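McyG protein (Microcystis aeruginosa PCC 7806, PDB 4R0M) probably activates phenylalanine or a related acid as its adenylate and passes it to the attached peptidyl carrier domain in microcystin synthesis. Local coordinates at residues L56-G61 / E157-P162; P126-D131 / W150-V155; E457-V462 / R501-H506; I484-E489 / A516-L521. All blocks are in the same frame, centred on the assembly; numbering follows the deposited sequence.

Interaction 1: residues L56-G61 / E157-P162; sequences LVILNG and ELRKAP
Gly61 and Leu158 bring the two backbones together, their CA atoms 4.4 Å apart, where helix 48-64 passes the end of the short helix 155-158 and the type I turn from Leu158 to Ala161. The absence of a side chain at Gly61 permits this approach. A CB there would run into the carbonyl oxygen of Leu158. Instead, Ala161 sets its methyl CB 3.5 Å from Gly61 CA. Leu158 places CD2 against the Gly61 carbonyl carbon at 3.5 Å. Its other branch, CD1, meets Ile58 CG2 at 3.9 Å, and the two side chains cross at about a right angle. The contact lies in the AMP-binding region of the adenylation domain. It packs a helix against the chain that leaves the parallel sheet of strands 72-76, 96-99, 128-130 and 152-154. Ile58 and Arg159 lie side by side and point the same way. Ile58 CG1 touches Arg159 CG at 3.9 Å, and the Ile58 methyl CD1 sits obliquely by the guanidinium. That charged end is held by salt bridges to Asp82 and Asp54, so the arginine chain spans apolar packing and an ionic anchor. Val57 CG1, anti to the backbone N (chi1 176°), reaches Arg159 O at 3.4 Å. Pro85 of helix 80-93 touches both Ile58 and Arg159.

Interaction 2: residues P126-D131 / W150-V155; sequences PLILSD and WQVISV
Ile128 and Val152 pair in parallel, with CA atoms 4.7 Å apart, and the bridges continue through Leu129 with Ile153 and Ser130 with Ser154. Four backbone hydrogen bonds join the two segments. Ile128 N donates to Gln151 O, and Ile153 N returns a bond to Ile128 O at 3.0 Å. Ser130 N then donates to Ile153 O, and Val155 N to Ser130 O.

On one face, Ile128 lays its methyl CD1 over the six-membered ring of Trp150. The methyl is 3.7 Å from the ring centroid and 14° off the normal, a CH-pi contact. Ile128 CG1 lies anti to the carbonyl carbon (chi1 -59°), which carries CD1 back toward the indole. Val152 CG1 meets Ser130 CB at 3.8 Å on the same face. Ile153 points to the opposite face, and its CG2 meets Leu127 CD2 at 3.8 Å. Beside Pro126 and Gln151, a water accepts a hydrogen bond from Gln151 N at 2.7 Å and also lies close to Pro126 O.

Further out, Trp150 NE1 bonds Ile138 O, and the ring meets Trp120 edge-to-face. Helix 135-144 packs on Val152 and completes a beta-alpha-beta unit. Strand 72-76 bonds the other edge of strand 128-130. Ser154 OG caps the next helix at Glu157 N.

The main-chain groups that meet here thus pair with one another, while largely apolar side chains fill both faces. The tryptophan ring is fixed by a polar bond at NE1 and by a methyl over its face.

Interaction 3: residues E457-V462 / R501-H506; sequences EELEGV and RKIRSH
The methyl CD1 of Leu459 packs against Lys502 O at 3.6 Å, where the type II turn from Leu459 to Val462 meets helix 498-511. This helix is the crossover of the beta-alpha-beta unit formed with strands 479-486 and 517-520. Gly461 takes a positive phi in the turn, where a CB would jam against the preceding carbonyl. The aliphatic part of Lys502 lies near the other leucine branch, with CG 4.3 Å from Leu459 CD2.

Ile503 comes next. Its CG1 is 3.9 Å from Leu459 CD1, and its CD1 is 3.9 Å from Val462 CG2. Leu459 and Val462 thus share its side chain, which also touches Ile484 and Phe486 of strand 479-486.

His506 closes the contact one turn beyond Lys502. Its CG is anti to the backbone N (chi1 -161°), which brings the ring against Leu459. The two side chains slide past each other in opposite directions. Leu459 CD2 stands over one ring face, 3.8 Å from the centroid. Replacing His506 with an alanine removes the ring, which would probably leave Leu459 CD2 without its aromatic partner and open a gap beside Thr455. At the ring edge, in its plane, Glu458 OE1 lies 3.6 Å from His506 CE1, with the carboxylate turned 80° from the imidazole.

Interaction 4: residues I484-E489 / A516-L521; sequences ITFSPE and AYVIPL
Phe486 and Pro520 cross obliquely on one face of a parallel strand pair. Pro520 CA lies over one face of the phenyl ring, 4.1 Å from its centroid, and Pro520 CG reaches Phe486 CE1 at 3.7 Å. Val518 CG1 comes obliquely to the same CE1, also at 3.7 Å. The ring is swung back over strand 517-520 because Phe486 CG sits between the backbone N and the carbonyl carbon (chi1 79°). A serine in place of Phe486 has no ring to offer, and Val518 and Pro520 would probably be left facing a gap beneath helix 498-511.

Thr485 and Ile519 occupy the other face. They lie side by side and point the same way, with Thr485 CG2 4.1 Å from Ile519 CD1.

The backbones run in parallel register. Ile484 N donates to Tyr517 O with a nearly straight N-H...O angle of 175°. Ile519 N binds Ile484 O at 2.9 Å, and Phe486 N binds Ile519 O. The next bond, Leu521 N to Phe486 O, is weak and bent, at 123°. A side chain then takes over. Ser487 OG donates to Leu521 O at 2.9 Å and ties the two segments together just past the backbone bonds. Pro488 CD packs on the same oxygen at 3.4 Å.

Strands 479-486 and 517-520 belong to a three-stranded mixed sheet. Strand 468-474 runs antiparallel on the far side of 479-486. Helix 498-511 covers the Phe486 and Val518 face through Val499 and Val500. Helix 536-545 packs against Thr485, Ile519 and Leu521.

The four contacts form two pairs on a long chain. Interactions 1 and 2 lie in the AMP-binding region, with centres 13 Å apart, and interaction 2 falls within the chain span bounded by interaction 1. Strand 152-154 runs straight into helix 155-158, and the two contacts touch where Ile58 meets Val155 and Leu158 meets Ile153. Interactions 3 and 4 follow later, with centres 10 Å apart and alternating segments. Interaction 4 pairs the two strands of a beta-alpha-beta unit, and interaction 3 packs a loop on its crossover helix 498-511. A probable hydrogen bond joins Gly461 O to Glu489 N. The pairs stand about 39 to 54 Å apart between centres, consistent with the large and small subdomains of an adenylation enzyme.

Interaction 1: residues L56-G61 / E157-P162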
loop_
_atom_site.group_PDB
_atom_site.type_symbol
_atom_site.label_atom_id
_atom_site.label_comp_id
_atom_site.label_asym_id
_atom_site.label_seq_id
_atom_site.Cartn_x
_atom_site.Cartn_y
_atom_site.Cartn_z
ATOM N N LEU A 56 7.745 -26.136 -2.767
ATOM C CA LEU A 56 8.219 -27.157 -3.713
ATOM C C LEU A 56 7.087 -28.035 -4.242
ATOM O O LEU A 56 7.076 -28.396 -5.422
ATOM C CB LEU A 56 9.300 -28.042 -3.077
ATOM C CG LEU A 56 10.709 -27.486 -2.846
ATOM C CD1 LEU A 56 11.571 -28.523 -2.141
ATOM C CD2 LEU A 56 11.363 -27.053 -4.150
ATOM N N VAL A 57 6.149 -28.377 -3.360
ATOM C CA VAL A 57 4.987 -29.192 -3.722
ATOM C C VAL A 57 4.092 -28.432 -4.698
ATOM O O VAL A 57 3.680 -28.981 -5.721
ATOM C CB VAL A 57 4.177 -29.628 -2.475
ATOM C CG1 VAL A 57 2.917 -30.384 -2.878
ATOM C CG2 VAL A 57 5.030 -30.488 -1.550
ATOM N N ILE A 58 3.811 -27.167 -4.379
ATOM C CA ILE A 58 3.003 -26.298 -5.237
ATOM C C ILE A 58 3.702 -26.073 -6.576
ATOM O O ILE A 58 3.061 -26.127 -7.631
ATOM C CB ILE A 58 2.690 -24.945 -4.552
ATOM C CG1 ILE A 58 1.823 -25.169 -3.310
ATOM C CG2 ILE A 58 1.992 -23.991 -5.518
ATOM C CD1 ILE A 58 1.989 -24.117 -2.236
ATOM N N LEU A 59 5.013 -25.831 -6.522
ATOM C CA LEU A 59 5.830 -25.659 -7.722
ATOM C C LEU A 59 5.735 -26.858 -8.666
ATOM O O LEU A 59 5.620 -26.687 -9.881
ATOM C CB LEU A 59 7.294 -25.390 -7.351
ATOM C CG LEU A 59 8.324 -25.249 -8.481
ATOM C CD1 LEU A 59 7.904 -24.216 -9.523
ATOM C CD2 LEU A 59 9.688 -24.910 -7.901
ATOM N N ASN A 60 5.786 -28.063 -8.101
ATOM C CA ASN A 60 5.631 -29.288 -8.877
ATOM C C ASN A 60 4.248 -29.372 -9.521
ATOM O O ASN A 60 4.116 -29.793 -10.672
ATOM C CB ASN A 60 5.898 -30.520 -8.009
ATOM C CG ASN A 60 5.861 -31.813 -8.802
ATOM O OD1 ASN A 60 6.580 -31.974 -9.790
ATOM N ND2 ASN A 60 5.016 -32.742 -8.373
ATOM N N GLY A 61 3.227 -28.962 -8.769
ATOM C CA GLY A 61 1.868 -28.844 -9.289
ATOM C C GLY A 61 1.791 -27.884 -10.460
ATOM O O GLY A 61 1.116 -28.161 -11.451
ATOM N N GLU A 157 -5.320 -27.775 -4.858
ATOM C CA GLU A 157 -5.256 -28.777 -5.919
ATOM C C GLU A 157 -3.806 -29.002 -6.355
ATOM O O GLU A 157 -3.418 -30.127 -6.676
ATOM C CB GLU A 157 -6.124 -28.385 -7.116
ATOM C CG GLU A 157 -6.470 -29.561 -8.021
ATOM C CD GLU A 157 -6.946 -29.143 -9.401
ATOM O OE1 GLU A 157 -7.667 -28.128 -9.516
ATOM O OE2 GLU A 157 -6.604 -29.843 -10.380
ATOM N N LEU A 158 -3.016 -27.928 -6.359
ATOM C CA LEU A 158 -1.587 -28.003 -6.683
ATOM C C LEU A 158 -0.804 -28.716 -5.586
ATOM O O LEU A 158 0.231 -29.326 -5.855
ATOM C CB LEU A 158 -0.999 -26.606 -6.911
ATOM C CG LEU A 158 -1.536 -25.737 -8.053
ATOM C CD1 LEU A 158 -1.094 -24.301 -7.851
ATOM C CD2 LEU A 158 -1.093 -26.240 -9.417
ATOM N N ARG A 159 -1.306 -28.629 -4.356
ATOM C CA ARG A 159 -0.722 -29.326 -3.212
ATOM C C ARG A 159 -0.932 -30.843 -3.283
ATOM O O ARG A 159 -0.249 -31.601 -2.593
ATOM C CB ARG A 159 -1.299 -28.784 -1.900
ATOM C CG ARG A 159 -0.736 -27.439 -1.467
ATOM C CD ARG A 159 -1.080 -27.144 -0.016
ATOM N NE ARG A 159 -0.413 -25.939 0.472
ATOM C CZ ARG A 159 -1.019 -24.777 0.708
ATOM N NH1 ARG A 159 -2.324 -24.644 0.509
ATOM N NH2 ARG A 159 -0.318 -23.743 1.152
ATOM N N LYS A 160 -1.813 -31.266 -4.152
ATOM C CA LYS A 160 -2.110 -32.650 -4.332
ATOM C C LYS A 160 -1.219 -33.317 -5.324
ATOM O O LYS A 160 -1.274 -34.507 -5.484
ATOM C CB LYS A 160 -3.517 -32.792 -4.844
ATOM C CG LYS A 160 -4.584 -32.452 -3.857
ATOM C CD LYS A 160 -5.904 -32.837 -4.450
ATOM C CE LYS A 160 -7.055 -32.208 -3.710
ATOM N NZ LYS A 160 -7.192 -32.680 -2.314
ATOM N N ALA A 161 -0.402 -32.546 -6.003
ATOM C CA ALA A 161 0.371 -33.070 -7.091
ATOM C C ALA A 161 1.328 -34.129 -6.617
ATOM O O ALA A 161 1.943 -34.031 -5.544
ATOM C CB ALA A 161 1.119 -31.976 -7.807
ATOM N N PRO A 162 1.331 -35.235 -7.356
ATOM C CA PRO A 162 2.236 -36.307 -6.981
ATOM C C PRO A 162 3.510 -35.554 -7.147
ATOM O O PRO A 162 3.750 -34.971 -8.207
ATOM C CB PRO A 162 2.061 -37.318 -8.109
ATOM C CG PRO A 162 1.698 -36.490 -9.293
ATOM C CD PRO A 162 0.882 -35.348 -8.755
#

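Interaction 2: residues P126-D131 / W150-V155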
loop_
_atom_site.group_PDB
_atom_site.type_symbol
_atom_site.label_atom_id
_atom_site.label_comp_id
_atom_site.label_asym_id
_atom_site.label_seq_id
_atom_site.Cartn_x
_atom_site.Cartn_y
_atom_site.Cartn_z
ATOM N N PRO A 126 -2.678 -15.736 -19.057
ATOM C CA PRO A 126 -1.974 -16.600 -18.114
ATOM C C PRO A 126 -2.925 -17.304 -17.149
ATOM O O PRO A 126 -4.059 -16.856 -16.954
ATOM C CB PRO A 126 -1.092 -15.616 -17.346
ATOM C CG PRO A 126 -1.873 -14.350 -17.353
ATOM C CD PRO A 126 -2.578 -14.313 -18.678
ATOM N N LEU A 127 -2.449 -18.394 -16.554
ATOM C CA LEU A 127 -3.193 -19.138 -15.546
ATOM C C LEU A 127 -3.426 -18.290 -14.295
ATOM O O LEU A 127 -2.585 -17.467 -13.925
ATOM C CB LEU A 127 -2.441 -20.428 -15.187
ATOM C CG LEU A 127 -2.975 -21.341 -14.073
ATOM C CD1 LEU A 127 -4.248 -22.067 -14.493
ATOM C CD2 LEU A 127 -1.905 -22.335 -13.644
ATOM N N ILE A 128 -4.573 -18.496 -13.656
ATOM C CA ILE A 128 -4.926 -17.770 -12.442
ATOM C C ILE A 128 -4.914 -18.707 -11.239
ATOM O O ILE A 128 -5.583 -19.741 -11.236
ATOM C CB ILE A 128 -6.299 -17.071 -12.571
ATOM C CG1 ILE A 128 -6.286 -16.097 -13.752
ATOM C CG2 ILE A 128 -6.665 -16.349 -11.277
ATOM C CD1 ILE A 128 -7.660 -15.719 -14.257
ATOM N N LEU A 129 -4.128 -18.336 -10.233
ATOM C CA LEU A 129 -4.051 -19.057 -8.971
ATOM C C LEU A 129 -5.082 -18.487 -8.010
ATOM O O LEU A 129 -5.152 -17.272 -7.816
ATOM C CB LEU A 129 -2.653 -18.900 -8.366
ATOM C CG LEU A 129 -1.467 -19.799 -8.742
ATOM C CD1 LEU A 129 -1.092 -19.564 -10.193
ATOM C CD2 LEU A 129 -0.260 -19.641 -7.830
ATOM N N SER A 130 -5.881 -19.362 -7.410
ATOM C CA SER A 130 -6.876 -18.938 -6.431
ATOM C C SER A 130 -6.865 -19.841 -5.198
ATOM O O SER A 130 -6.028 -20.744 -5.089
ATOM C CB SER A 130 -8.268 -18.908 -7.068
ATOM O OG SER A 130 -9.191 -18.234 -6.234
ATOM N N ASP A 131 -7.772 -19.575 -4.261
ATOM C CA ASP A 131 -7.998 -20.472 -3.130
ATOM C C ASP A 131 -9.333 -21.198 -3.306
ATOM O O ASP A 131 -10.086 -20.895 -4.234
ATOM C CB ASP A 131 -7.908 -19.727 -1.783
ATOM C CG ASP A 131 -8.847 -18.527 -1.696
ATOM O OD1 ASP A 131 -10.018 -18.635 -2.116
ATOM O OD2 ASP A 131 -8.414 -17.472 -1.182
ATOM N N TRP A 150 -9.662 -18.917 -20.357
ATOM C CA TRP A 150 -9.740 -18.602 -18.933
ATOM C C TRP A 150 -9.578 -19.849 -18.117
ATOM O O TRP A 150 -10.407 -20.762 -18.189
ATOM C CB TRP A 150 -11.091 -17.960 -18.648
ATOM C CG TRP A 150 -11.258 -17.300 -17.298
ATOM C CD1 TRP A 150 -11.873 -17.827 -16.165
ATOM C CD2 TRP A 150 -10.853 -15.939 -16.910
ATOM N NE1 TRP A 150 -11.866 -16.922 -15.137
ATOM C CE2 TRP A 150 -11.268 -15.770 -15.513
ATOM C CE3 TRP A 150 -10.202 -14.888 -17.552
ATOM C CZ2 TRP A 150 -11.036 -14.594 -14.812
ATOM C CZ3 TRP A 150 -9.974 -13.705 -16.833
ATOM C CH2 TRP A 150 -10.381 -13.563 -15.498
ATOM N N GLN A 151 -8.496 -19.904 -17.343
ATOM C CA GLN A 151 -8.193 -21.062 -16.502
ATOM C C GLN A 151 -7.852 -20.644 -15.081
ATOM O O GLN A 151 -7.040 -19.742 -14.862
ATOM C CB GLN A 151 -7.050 -21.889 -17.100
ATOM C CG GLN A 151 -7.495 -22.951 -18.095
ATOM C CD GLN A 151 -8.161 -24.151 -17.431
ATOM O OE1 GLN A 151 -7.816 -24.534 -16.309
ATOM N NE2 GLN A 151 -9.116 -24.756 -18.131
ATOM N N VAL A 152 -8.487 -21.308 -14.119
ATOM C CA VAL A 152 -8.264 -21.040 -12.702
ATOM C C VAL A 152 -7.983 -22.353 -11.974
ATOM O O VAL A 152 -8.634 -23.367 -12.236
ATOM C CB VAL A 152 -9.478 -20.339 -12.042
ATOM C CG1 VAL A 152 -9.073 -19.704 -10.718
ATOM C CG2 VAL A 152 -10.074 -19.283 -12.965
ATOM N N ILE A 153 -7.008 -22.330 -11.069
ATOM C CA ILE A 153 -6.691 -23.500 -10.249
ATOM C C ILE A 153 -6.434 -23.104 -8.790
ATOM O O ILE A 153 -5.850 -22.056 -8.513
ATOM C CB ILE A 153 -5.518 -24.327 -10.844
ATOM C CG1 ILE A 153 -5.393 -25.680 -10.131
ATOM C CG2 ILE A 153 -4.207 -23.540 -10.822
ATOM C CD1 ILE A 153 -4.615 -26.724 -10.903
ATOM N N SER A 154 -6.896 -23.939 -7.863
ATOM C CA SER A 154 -6.678 -23.692 -6.441
ATOM C C SER A 154 -5.291 -24.163 -6.009
ATOM O O SER A 154 -4.744 -25.117 -6.573
ATOM C CB SER A 154 -7.759 -24.372 -5.598
ATOM O OG SER A 154 -7.611 -25.780 -5.618
ATOM N N VAL A 155 -4.734 -23.485 -5.007
ATOM C CA VAL A 155 -3.452 -23.867 -4.417
ATOM C C VAL A 155 -3.530 -25.279 -3.822
ATOM O O VAL A 155 -2.586 -26.063 -3.948
ATOM C CB VAL A 155 -2.989 -22.842 -3.354
ATOM C CG1 VAL A 155 -1.706 -23.297 -2.672
ATOM C CG2 VAL A 155 -2.787 -21.473 -3.986
HETATM O O HOH W 1 -6.305 -18.315 -17.822
#

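Interaction 3: residues E457-V462 / R501-H506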
loop_
_atom_site.group_PDB
_atom_site.type_symbol
_atom_site.label_atom_id
_atom_site.label_comp_id
_atom_site.label_asym_id
_atom_site.label_seq_id
_atom_site.Cartn_x
_atom_site.Cartn_y
_atom_site.Cartn_z
ATOM N N GLU A 457 -12.352 14.958 9.021
ATOM C CA GLU A 457 -12.484 13.701 9.762
ATOM C C GLU A 457 -12.529 13.863 11.285
ATOM O O GLU A 457 -12.836 12.910 12.002
ATOM C CB GLU A 457 -11.412 12.696 9.326
ATOM C CG GLU A 457 -11.663 12.136 7.932
ATOM C CD GLU A 457 -10.659 11.082 7.498
ATOM O OE1 GLU A 457 -9.553 11.017 8.077
ATOM O OE2 GLU A 457 -10.980 10.318 6.561
ATOM N N GLU A 458 -12.244 15.072 11.770
ATOM C CA GLU A 458 -12.422 15.411 13.185
ATOM C C GLU A 458 -13.902 15.456 13.568
ATOM O O GLU A 458 -14.261 15.208 14.721
ATOM C CB GLU A 458 -11.793 16.770 13.501
ATOM C CG GLU A 458 -10.276 16.824 13.403
ATOM C CD GLU A 458 -9.738 18.245 13.435
ATOM O OE1 GLU A 458 -10.508 19.177 13.758
ATOM O OE2 GLU A 458 -8.541 18.434 13.131
ATOM N N LEU A 459 -14.752 15.776 12.594
ATOM C CA LEU A 459 -16.180 15.977 12.835
ATOM C C LEU A 459 -16.946 14.692 13.120
ATOM O O LEU A 459 -16.716 13.659 12.486
ATOM C CB LEU A 459 -16.828 16.705 11.654
ATOM C CG LEU A 459 -16.411 18.150 11.378
ATOM C CD1 LEU A 459 -16.783 18.528 9.954
ATOM C CD2 LEU A 459 -17.042 19.106 12.382
ATOM N N GLU A 460 -17.864 14.781 14.079
ATOM C CA GLU A 460 -18.809 13.714 14.380
ATOM C C GLU A 460 -19.702 13.452 13.167
ATOM O O GLU A 460 -20.244 14.390 12.571
ATOM C CB GLU A 460 -19.655 14.100 15.601
ATOM C CG GLU A 460 -20.818 13.168 15.915
ATOM C CD GLU A 460 -20.367 11.775 16.312
ATOM O OE1 GLU A 460 -19.706 11.638 17.364
ATOM O OE2 GLU A 460 -20.680 10.816 15.571
ATOM N N GLY A 461 -19.839 12.179 12.800
ATOM C CA GLY A 461 -20.673 11.787 11.664
ATOM C C GLY A 461 -19.907 11.515 10.382
ATOM O O GLY A 461 -20.483 11.042 9.399
ATOM N N VAL A 462 -18.610 11.820 10.386
ATOM C CA VAL A 462 -17.743 11.551 9.237
ATOM C C VAL A 462 -16.894 10.313 9.523
ATOM O O VAL A 462 -16.087 10.305 10.459
ATOM C CB VAL A 462 -16.840 12.762 8.905
ATOM C CG1 VAL A 462 -15.890 12.437 7.759
ATOM C CG2 VAL A 462 -17.687 13.983 8.569
ATOM N N ARG A 501 -23.770 20.157 5.984
ATOM C CA ARG A 501 -23.724 21.537 6.456
ATOM C C ARG A 501 -22.586 21.724 7.460
ATOM O O ARG A 501 -21.857 22.717 7.412
ATOM C CB ARG A 501 -25.064 21.917 7.093
ATOM C CG ARG A 501 -25.349 23.411 7.110
ATOM C CD ARG A 501 -26.597 23.750 7.917
ATOM N NE ARG A 501 -27.841 23.281 7.299
ATOM C CZ ARG A 501 -28.469 23.890 6.293
ATOM N NH1 ARG A 501 -27.974 24.999 5.756
ATOM N NH2 ARG A 501 -29.596 23.382 5.812
ATOM N N LYS A 502 -22.434 20.747 8.351
ATOM C CA LYS A 502 -21.403 20.765 9.383
ATOM C C LYS A 502 -19.989 20.712 8.799
ATOM O O LYS A 502 -19.058 21.278 9.374
ATOM C CB LYS A 502 -21.622 19.605 10.352
ATOM C CG LYS A 502 -21.247 19.910 11.794
ATOM C CD LYS A 502 -21.976 18.988 12.763
ATOM C CE LYS A 502 -23.453 19.343 12.877
ATOM N NZ LYS A 502 -24.228 18.312 13.622
ATOM N N ILE A 503 -19.839 20.040 7.658
ATOM C CA ILE A 503 -18.553 19.947 6.963
ATOM C C ILE A 503 -18.166 21.286 6.330
ATOM O O ILE A 503 -17.045 21.764 6.522
ATOM C CB ILE A 503 -18.537 18.803 5.915
ATOM C CG1 ILE A 503 -18.550 17.442 6.616
ATOM C CG2 ILE A 503 -17.310 18.897 5.014
ATOM C CD1 ILE A 503 -18.970 16.282 5.737
ATOM N N ARG A 504 -19.099 21.890 5.596
ATOM C CA ARG A 504 -18.856 23.163 4.911
ATOM C C ARG A 504 -18.402 24.272 5.864
ATOM O O ARG A 504 -17.418 24.961 5.585
ATOM C CB ARG A 504 -20.097 23.612 4.136
ATOM C CG ARG A 504 -19.795 24.591 3.009
ATOM C CD ARG A 504 -21.057 25.148 2.363
ATOM N NE ARG A 504 -22.057 24.122 2.052
ATOM C CZ ARG A 504 -22.050 23.357 0.962
ATOM N NH1 ARG A 504 -21.089 23.478 0.056
ATOM N NH2 ARG A 504 -23.011 22.462 0.781
ATOM N N SER A 505 -19.112 24.432 6.980
ATOM C CA SER A 505 -18.790 25.479 7.953
ATOM C C SER A 505 -17.444 25.242 8.639
ATOM O O SER A 505 -16.628 26.161 8.740
ATOM C CB SER A 505 -19.908 25.637 8.987
ATOM O OG SER A 505 -20.140 24.425 9.679
ATOM N N HIS A 506 -17.208 24.008 9.084
ATOM C CA HIS A 506 -15.951 23.641 9.744
ATOM C C HIS A 506 -14.746 23.870 8.869
ATOM O O HIS A 506 -13.700 24.301 9.356
ATOM C CB HIS A 506 -15.998 22.196 10.227
ATOM C CG HIS A 506 -14.973 21.874 11.287
ATOM N ND1 HIS A 506 -13.851 21.176 11.024
ATOM C CD2 HIS A 506 -14.935 22.183 12.647
ATOM C CE1 HIS A 506 -13.132 21.041 12.155
ATOM N NE2 HIS A 506 -13.796 21.661 13.146
#

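Interaction 4: residues I484-E489 / A516-L521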
loop_
_atom_site.group_PDB
_atom_site.type_symbol
_atom_site.label_atom_id
_atom_site.label_comp_id
_atom_site.label_asym_id
_atom_site.label_seq_id
_atom_site.Cartn_x
_atom_site.Cartn_y
_atom_site.Cartn_z
ATOM N N ILE A 484 -15.529 18.016 -1.831
ATOM C CA ILE A 484 -15.292 17.124 -0.710
ATOM C C ILE A 484 -16.258 15.942 -0.765
ATOM O O ILE A 484 -17.477 16.121 -0.803
ATOM C CB ILE A 484 -15.396 17.879 0.637
ATOM C CG1 ILE A 484 -14.129 18.711 0.863
ATOM C CG2 ILE A 484 -15.623 16.913 1.795
ATOM C CD1 ILE A 484 -14.266 19.801 1.905
ATOM N N THR A 485 -15.696 14.739 -0.795
ATOM C CA THR A 485 -16.479 13.515 -0.729
ATOM C C THR A 485 -16.164 12.797 0.571
ATOM O O THR A 485 -15.029 12.833 1.047
ATOM C CB THR A 485 -16.189 12.579 -1.916
ATOM O OG1 THR A 485 -14.782 12.321 -1.991
ATOM C CG2 THR A 485 -16.660 13.209 -3.227
ATOM N N PHE A 486 -17.176 12.154 1.144
ATOM C CA PHE A 486 -17.037 11.471 2.422
ATOM C C PHE A 486 -18.064 10.349 2.538
ATOM O O PHE A 486 -18.962 10.231 1.705
ATOM C CB PHE A 486 -17.201 12.472 3.577
ATOM C CG PHE A 486 -18.631 12.825 3.878
ATOM C CD1 PHE A 486 -19.328 13.722 3.077
ATOM C CD2 PHE A 486 -19.285 12.256 4.967
ATOM C CE1 PHE A 486 -20.647 14.043 3.352
ATOM C CE2 PHE A 486 -20.606 12.571 5.246
ATOM C CZ PHE A 486 -21.288 13.468 4.438
ATOM N N SER A 487 -17.920 9.528 3.573
ATOM C CA SER A 487 -18.917 8.523 3.908
ATOM C C SER A 487 -19.433 8.787 5.318
ATOM O O SER A 487 -18.638 9.059 6.222
ATOM C CB SER A 487 -18.327 7.118 3.804
ATOM O OG SER A 487 -19.326 6.132 3.986
ATOM N N PRO A 488 -20.765 8.725 5.513
ATOM C CA PRO A 488 -21.356 9.022 6.819
ATOM C C PRO A 488 -21.121 7.910 7.835
ATOM O O PRO A 488 -21.157 6.728 7.485
ATOM C CB PRO A 488 -22.859 9.151 6.518
ATOM C CG PRO A 488 -22.987 9.153 5.029
ATOM C CD PRO A 488 -21.798 8.407 4.514
ATOM N N GLU A 489 -20.884 8.300 9.084
ATOM C CA GLU A 489 -20.715 7.353 10.183
ATOM C C GLU A 489 -22.073 6.982 10.788
ATOM O O GLU A 489 -22.147 6.210 11.747
ATOM C CB GLU A 489 -19.784 7.938 11.251
ATOM C CG GLU A 489 -19.077 6.900 12.111
ATOM C CD GLU A 489 -17.889 7.470 12.862
ATOM O OE1 GLU A 489 -18.050 8.499 13.556
ATOM O OE2 GLU A 489 -16.791 6.882 12.763
ATOM N N ALA A 516 -17.415 23.739 -2.589
ATOM C CA ALA A 516 -18.554 24.011 -3.462
ATOM C C ALA A 516 -19.593 22.896 -3.344
ATOM O O ALA A 516 -20.794 23.165 -3.257
ATOM C CB ALA A 516 -18.099 24.177 -4.902
ATOM N N TYR A 517 -19.117 21.650 -3.324
ATOM C CA TYR A 517 -19.985 20.483 -3.170
ATOM C C TYR A 517 -19.463 19.533 -2.097
ATOM O O TYR A 517 -18.256 19.303 -1.993
ATOM C CB TYR A 517 -20.128 19.731 -4.497
ATOM C CG TYR A 517 -20.620 20.578 -5.651
ATOM C CD1 TYR A 517 -21.983 20.823 -5.830
ATOM C CD2 TYR A 517 -19.723 21.129 -6.567
ATOM C CE1 TYR A 517 -22.437 21.597 -6.888
ATOM C CE2 TYR A 517 -20.166 21.903 -7.628
ATOM C CZ TYR A 517 -21.524 22.132 -7.783
ATOM O OH TYR A 517 -21.968 22.901 -8.834
ATOM N N VAL A 518 -20.381 18.994 -1.301
ATOM C CA VAL A 518 -20.057 17.982 -0.298
ATOM C C VAL A 518 -20.968 16.780 -0.519
ATOM O O VAL A 518 -22.169 16.841 -0.250
ATOM C CB VAL A 518 -20.204 18.513 1.148
ATOM C CG1 VAL A 518 -19.804 17.447 2.157
ATOM C CG2 VAL A 518 -19.364 19.764 1.358
ATOM N N ILE A 519 -20.385 15.688 -1.008
ATOM C CA ILE A 519 -21.154 14.518 -1.433
ATOM C C ILE A 519 -20.952 13.305 -0.517
ATOM O O ILE A 519 -19.847 12.759 -0.435
ATOM C CB ILE A 519 -20.818 14.115 -2.886
ATOM C CG1 ILE A 519 -20.770 15.349 -3.797
ATOM C CG2 ILE A 519 -21.822 13.087 -3.393
ATOM C CD1 ILE A 519 -19.806 15.228 -4.957
ATOM N N PRO A 520 -22.026 12.881 0.177
ATOM C CA PRO A 520 -22.025 11.636 0.941
ATOM C C PRO A 520 -21.954 10.431 0.012
ATOM O O PRO A 520 -22.517 10.458 -1.087
ATOM C CB PRO A 520 -23.378 11.659 1.662
ATOM C CG PRO A 520 -23.801 13.087 1.659
ATOM C CD PRO A 520 -23.277 13.634 0.368
ATOM N N LEU A 521 -21.258 9.388 0.453
ATOM C CA LEU A 521 -21.098 8.181 -0.345
ATOM C C LEU A 521 -21.223 6.905 0.470
ATOM O O LEU A 521 -20.799 6.846 1.627
ATOM C CB LEU A 521 -19.758 8.195 -1.083
ATOM C CG LEU A 521 -19.765 8.759 -2.503
ATOM C CD1 LEU A 521 -18.341 8.988 -2.983
ATOM C CD2 LEU A 521 -20.511 7.829 -3.452
#